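Local coordinates for TRAP solute Binding Protein (Uncultured marine bacterium, PDB 5I7I) that binds 3-hydroxybenzoate in its pocket and probably delivers aromatic acids to a TRAP transporter as its solute-binding protein, at residues G93-P96 with G97-H101; S131-D135 with Y136-A140. One frame throughout, in Å; residues are numbered along the deposited sequence. Where two conformers were deposited one is given.

Contact 1 (G93-P96 with G97-H101). With 3HB (3-hydroxybenzoic acid), chain C.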
loop_
_atom_site.group_PDB
_atom_site.type_symbol
_atom_site.label_atom_id
_atom_site.label_comp_id
_atom_site.label_asym_id
_atom_site.label_seq_id
_atom_site.Cartn_x
_atom_site.Cartn_y
_atom_site.Cartn_z
ATOM N N GLY A 93 1.626 -7.346 -0.091
ATOM C CA GLY A 93 1.219 -8.251 -1.135
ATOM C C GLY A 93 2.211 -8.463 -2.256
ATOM O O GLY A 93 1.935 -9.254 -3.165
ATOM N N TYR A 94 3.369 -7.789 -2.239
ATOM C CA TYR A 94 4.410 -8.157 -3.192
ATOM C C TYR A 94 4.912 -9.572 -2.953
ATOM O O TYR A 94 5.541 -10.144 -3.843
ATOM C CB TYR A 94 5.590 -7.185 -3.139
ATOM C CG TYR A 94 5.392 -5.831 -3.814
ATOM C CD1 TYR A 94 4.186 -5.472 -4.412
ATOM C CD2 TYR A 94 6.434 -4.927 -3.853
ATOM C CE1 TYR A 94 4.045 -4.249 -5.015
ATOM C CE2 TYR A 94 6.303 -3.719 -4.460
ATOM C CZ TYR A 94 5.130 -3.368 -5.035
ATOM O OH TYR A 94 5.040 -2.125 -5.639
ATOM N N THR A 95 4.627 -10.152 -1.788
ATOM C CA THR A 95 4.901 -11.553 -1.481
ATOM C C THR A 95 3.564 -12.243 -1.249
ATOM O O THR A 95 3.012 -12.164 -0.142
ATOM C CB THR A 95 5.767 -11.676 -0.233
ATOM O OG1 THR A 95 5.285 -10.835 0.815
ATOM C CG2 THR A 95 7.196 -11.306 -0.560
ATOM N N PRO A 96 2.978 -12.870 -2.270
ATOM C CA PRO A 96 1.642 -13.463 -2.103
ATOM C C PRO A 96 1.605 -14.515 -1.009
ATOM O O PRO A 96 2.551 -15.283 -0.834
ATOM C CB PRO A 96 1.357 -14.095 -3.467
ATOM C CG PRO A 96 2.658 -14.212 -4.132
ATOM C CD PRO A 96 3.477 -13.057 -3.642
ATOM N N GLY A 97 0.501 -14.510 -0.256
ATOM C CA GLY A 97 0.221 -15.518 0.741
ATOM C C GLY A 97 0.949 -15.358 2.060
ATOM O O GLY A 97 0.592 -16.035 3.029
ATOM N N ARG A 98 1.933 -14.469 2.134
ATOM C CA ARG A 98 2.774 -14.382 3.317
ATOM C C ARG A 98 2.075 -13.690 4.481
ATOM O O ARG A 98 2.379 -13.990 5.638
ATOM C CB ARG A 98 4.044 -13.619 2.950
ATOM C CG ARG A 98 5.084 -13.556 4.036
ATOM C CD ARG A 98 6.196 -14.565 3.838
ATOM N NE ARG A 98 7.398 -14.155 4.570
ATOM C CZ ARG A 98 8.580 -13.868 4.028
ATOM N NH1 ARG A 98 8.780 -13.963 2.716
ATOM N NH2 ARG A 98 9.588 -13.497 4.815
ATOM N N PHE A 99 1.150 -12.773 4.203
ATOM C CA PHE A 99 0.468 -11.984 5.231
ATOM C C PHE A 99 -1.027 -12.091 4.970
ATOM O O PHE A 99 -1.677 -11.135 4.526
ATOM C CB PHE A 99 0.964 -10.536 5.229
ATOM C CG PHE A 99 2.464 -10.427 5.288
ATOM C CD1 PHE A 99 3.154 -10.650 6.475
ATOM C CD2 PHE A 99 3.182 -10.124 4.150
ATOM C CE1 PHE A 99 4.532 -10.566 6.523
ATOM C CE2 PHE A 99 4.554 -10.041 4.188
ATOM C CZ PHE A 99 5.238 -10.249 5.377
ATOM N N PRO A 100 -1.607 -13.260 5.237
ATOM C CA PRO A 100 -2.963 -13.524 4.739
ATOM C C PRO A 100 -4.025 -12.670 5.392
ATOM O O PRO A 100 -5.013 -12.300 4.740
ATOM C CB PRO A 100 -3.173 -15.007 5.050
ATOM C CG PRO A 100 -2.195 -15.306 6.160
ATOM C CD PRO A 100 -0.992 -14.444 5.840
ATOM N N HIS A 101 -3.869 -12.326 6.675
ATOM C CA HIS A 101 -4.876 -11.483 7.308
ATOM C C HIS A 101 -4.997 -10.147 6.599
ATOM O O HIS A 101 -6.098 -9.586 6.495
ATOM C CB HIS A 101 -4.538 -11.228 8.773
ATOM C CG HIS A 101 -4.699 -12.418 9.665
ATOM N ND1 HIS A 101 -3.737 -13.395 9.783
ATOM C CD2 HIS A 101 -5.670 -12.742 10.547
ATOM C CE1 HIS A 101 -4.142 -14.308 10.650
ATOM N NE2 HIS A 101 -5.305 -13.923 11.146
HETATM C "C1'" 3HB C . 1.936 -0.103 -5.781
HETATM O "O1'" 3HB C . 0.818 -0.001 -6.349
HETATM O "O2'" 3HB C . 2.648 -1.124 -5.966
HETATM C C1 3HB C . 2.472 1.033 -4.920
HETATM C C2 3HB C . 1.628 2.090 -4.586
HETATM C C3 3HB C . 2.094 3.128 -3.818
HETATM C C4 3HB C . 3.398 3.145 -3.398
HETATM C C5 3HB C . 4.244 2.089 -3.725
HETATM C C6 3HB C . 3.788 1.034 -4.489
HETATM O O3 3HB C . 1.242 4.160 -3.497
HETATM O O HOH W 1 0.902 -11.465 1.521
#
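The backbone O of T95 is gripped twice by what follows it in a type II beta turn from T95 to R98. R98 N reaches it in a long, weak hydrogen bond of 3.4 Å, nearly straight at 165°, and a water donates to the same T95 O at 2.8 Å. That water in turn accepts from F99 N, so it carries the turn one residue further than its own closing bond. The corner residues suit their places: the ring of P96 fixes a phi of -59°, and G97 takes the positive phi of the third position, where a beta carbon would run into P96 O. T95 turns its hydroxyl into the space between its own N and carbonyl carbon (chi1 46°), where OG1 hydrogen-bonds A92 O and lies obliquely against the F99 ring, 3.5 Å from F99 CE2. In the modelled conformer R98 lays CG over one face of that ring, towards the rim, and its guanidinium forms a salt bridge with D78. The loop thereby packs on helix 76-82 through V77. Just before the turn, Y94 points the other way into the ligand pocket, where Y94 OH donates to O2' of 3-hydroxybenzoate at 2.6 Å.

Contact 2 (S131-D135 with Y136-A140)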
loop_
_atom_site.group_PDB
_atom_site.type_symbol
_atom_site.label_atom_id
_atom_site.label_comp_id
_atom_site.label_asym_id
_atom_site.label_seq_id
_atom_site.Cartn_x
_atom_site.Cartn_y
_atom_site.Cartn_z
ATOM N N SER A 131 -0.456 -12.547 14.182
ATOM C CA SER A 131 0.389 -13.658 13.773
ATOM C C SER A 131 1.082 -13.409 12.438
ATOM O O SER A 131 2.139 -13.997 12.188
ATOM C CB SER A 131 -0.416 -14.952 13.745
ATOM O OG SER A 131 -1.435 -14.921 12.756
ATOM N N ASP A 132 0.501 -12.581 11.567
ATOM C CA ASP A 132 1.133 -12.291 10.285
ATOM C C ASP A 132 2.514 -11.664 10.462
ATOM O O ASP A 132 3.386 -11.862 9.617
ATOM C CB ASP A 132 0.267 -11.334 9.474
ATOM C CG ASP A 132 -0.836 -12.028 8.682
ATOM O OD1 ASP A 132 -1.072 -13.235 8.887
ATOM O OD2 ASP A 132 -1.452 -11.302 7.876
ATOM N N LEU A 133 2.728 -10.905 11.533
ATOM C CA LEU A 133 3.937 -10.104 11.688
ATOM C C LEU A 133 4.736 -10.492 12.926
ATOM O O LEU A 133 5.655 -9.760 13.319
ATOM C CB LEU A 133 3.576 -8.619 11.665
ATOM C CG LEU A 133 3.023 -8.191 10.297
ATOM C CD1 LEU A 133 2.384 -6.814 10.353
ATOM C CD2 LEU A 133 4.129 -8.197 9.253
ATOM N N LYS A 134 4.427 -11.647 13.523
ATOM C CA LYS A 134 5.106 -12.085 14.741
ATOM C C LYS A 134 6.622 -12.175 14.582
ATOM O O LYS A 134 7.343 -12.072 15.583
ATOM C CB LYS A 134 4.527 -13.426 15.224
ATOM C CG LYS A 134 4.767 -14.603 14.292
ATOM C CD LYS A 134 4.208 -15.908 14.838
ATOM C CE LYS A 134 4.640 -17.067 13.966
ATOM N NZ LYS A 134 4.156 -16.886 12.574
ATOM N N ASP A 135 7.132 -12.364 13.365
ATOM C CA ASP A 135 8.569 -12.535 13.182
ATOM C C ASP A 135 9.314 -11.209 13.051
ATOM O O ASP A 135 10.523 -11.226 12.809
ATOM C CB ASP A 135 8.886 -13.411 11.962
ATOM C CG ASP A 135 8.390 -14.853 12.108
ATOM O OD1 ASP A 135 8.168 -15.310 13.247
ATOM O OD2 ASP A 135 8.250 -15.521 11.068
ATOM N N TYR A 136 8.619 -10.074 13.195
ATOM C CA TYR A 136 9.167 -8.742 12.982
ATOM C C TYR A 136 8.864 -7.855 14.179
ATOM O O TYR A 136 7.950 -8.113 14.968
ATOM C CB TYR A 136 8.534 -8.080 11.743
ATOM C CG TYR A 136 8.537 -8.937 10.497
ATOM C CD1 TYR A 136 7.540 -9.884 10.296
ATOM C CD2 TYR A 136 9.558 -8.850 9.553
ATOM C CE1 TYR A 136 7.539 -10.697 9.176
ATOM C CE2 TYR A 136 9.561 -9.655 8.417
ATOM C CZ TYR A 136 8.551 -10.581 8.244
ATOM O OH TYR A 136 8.508 -11.384 7.137
ATOM N N LYS A 137 9.621 -6.770 14.273
ATOM C CA LYS A 137 9.223 -5.618 15.071
ATOM C C LYS A 137 8.406 -4.715 14.158
ATOM O O LYS A 137 8.930 -4.158 13.179
ATOM C CB LYS A 137 10.445 -4.879 15.629
ATOM C CG LYS A 137 10.129 -3.520 16.242
ATOM C CD LYS A 137 9.190 -3.590 17.435
ATOM C CE LYS A 137 8.897 -2.173 17.935
ATOM N NZ LYS A 137 8.049 -2.178 19.165
ATOM N N VAL A 138 7.135 -4.557 14.479
ATOM C CA VAL A 138 6.254 -3.734 13.662
ATOM C C VAL A 138 6.501 -2.280 14.033
ATOM O O VAL A 138 6.384 -1.900 15.206
ATOM C CB VAL A 138 4.783 -4.102 13.877
ATOM C CG1 VAL A 138 3.865 -3.126 13.125
ATOM C CG2 VAL A 138 4.514 -5.536 13.434
ATOM N N LEU A 139 6.864 -1.461 13.045
ATOM C CA LEU A 139 6.863 -0.020 13.252
ATOM C C LEU A 139 5.491 0.549 12.919
ATOM O O LEU A 139 4.870 1.207 13.762
ATOM C CB LEU A 139 7.985 0.663 12.463
ATOM C CG LEU A 139 9.389 0.111 12.751
ATOM C CD1 LEU A 139 10.381 0.764 11.819
ATOM C CD2 LEU A 139 9.784 0.310 14.212
ATOM N N ALA A 140 4.973 0.269 11.728
ATOM C CA ALA A 140 3.581 0.596 11.445
ATOM C C ALA A 140 3.141 -0.198 10.244
ATOM O O ALA A 140 3.947 -0.522 9.370
ATOM C CB ALA A 140 3.397 2.084 11.148
#
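The side chains of L133 and Y136 cross at about a right angle across a type I beta turn, L133 to Y136, which leads the chain into strand 136-143 at one side of the five-stranded mixed sheet. The turn is closed by Y136 N giving its hydrogen to L133 O at 3.0 Å; the bond is bent to 155°, and the donor stands 46° out of the carbonyl plane. Beside the turn, the branched end of L133 brings CD2 to 3.9 Å from Y136 CD1. The aromatic ring presents an edge to the L133 carbonyl group, while D135 O lies over one of its faces. With chi1 at -50°, CG of Y136 stands anti to its own carbonyl carbon, which sends the ring back beside the turn and on towards V77, V80 and R81 of helix 76-82; in the modelled conformer of R98 its hydroxyl makes a weak hydrogen bond with that guanidinium. A leucine here would probably leave a gap against that helix and take away the weak hydroxyl partner of R98. Two residues along the strand, V138 returns to the same L133, its side chain again crossing at about a right angle. A beta-branched valine suits a strand, and here its CG2 methyl bears on both CB and CD1 of L133, which is also packed against F99, V125 and L241. Leucine fits such a place because its two methyls serve different neighbours. K134 and D135, at the exposed corners, are polar residues that solvent can accommodate. Further on, L139 and A140 form a classic beta bulge opposite F240. The valine's closest approach is V138 CG2 to L133 CB, 3.7 Å.

Overall arrangement
Contact 1 and contact 2 come in series along the chain, with helix 114-126 between them, yet their centres lie only 13 Å apart and they touch. D132 of contact 2 is the main bridge: its OD1 takes a probable hydrogen bond of 2.8 Å from H101 ND1, and its carboxylate packs against F99 and P100. V77 of helix 76-82 meets side chains of both contacts. The two differ in their relation to the ligand. Residues 93-96 carry Y94, one of twelve pocket residues, whereas 131-140 packs against the loop that carries Y94 and runs into edge strand 136-143 of the five-stranded sheet. Around 3-hydroxybenzoate, R168 and E210 add further hydrogen bonds.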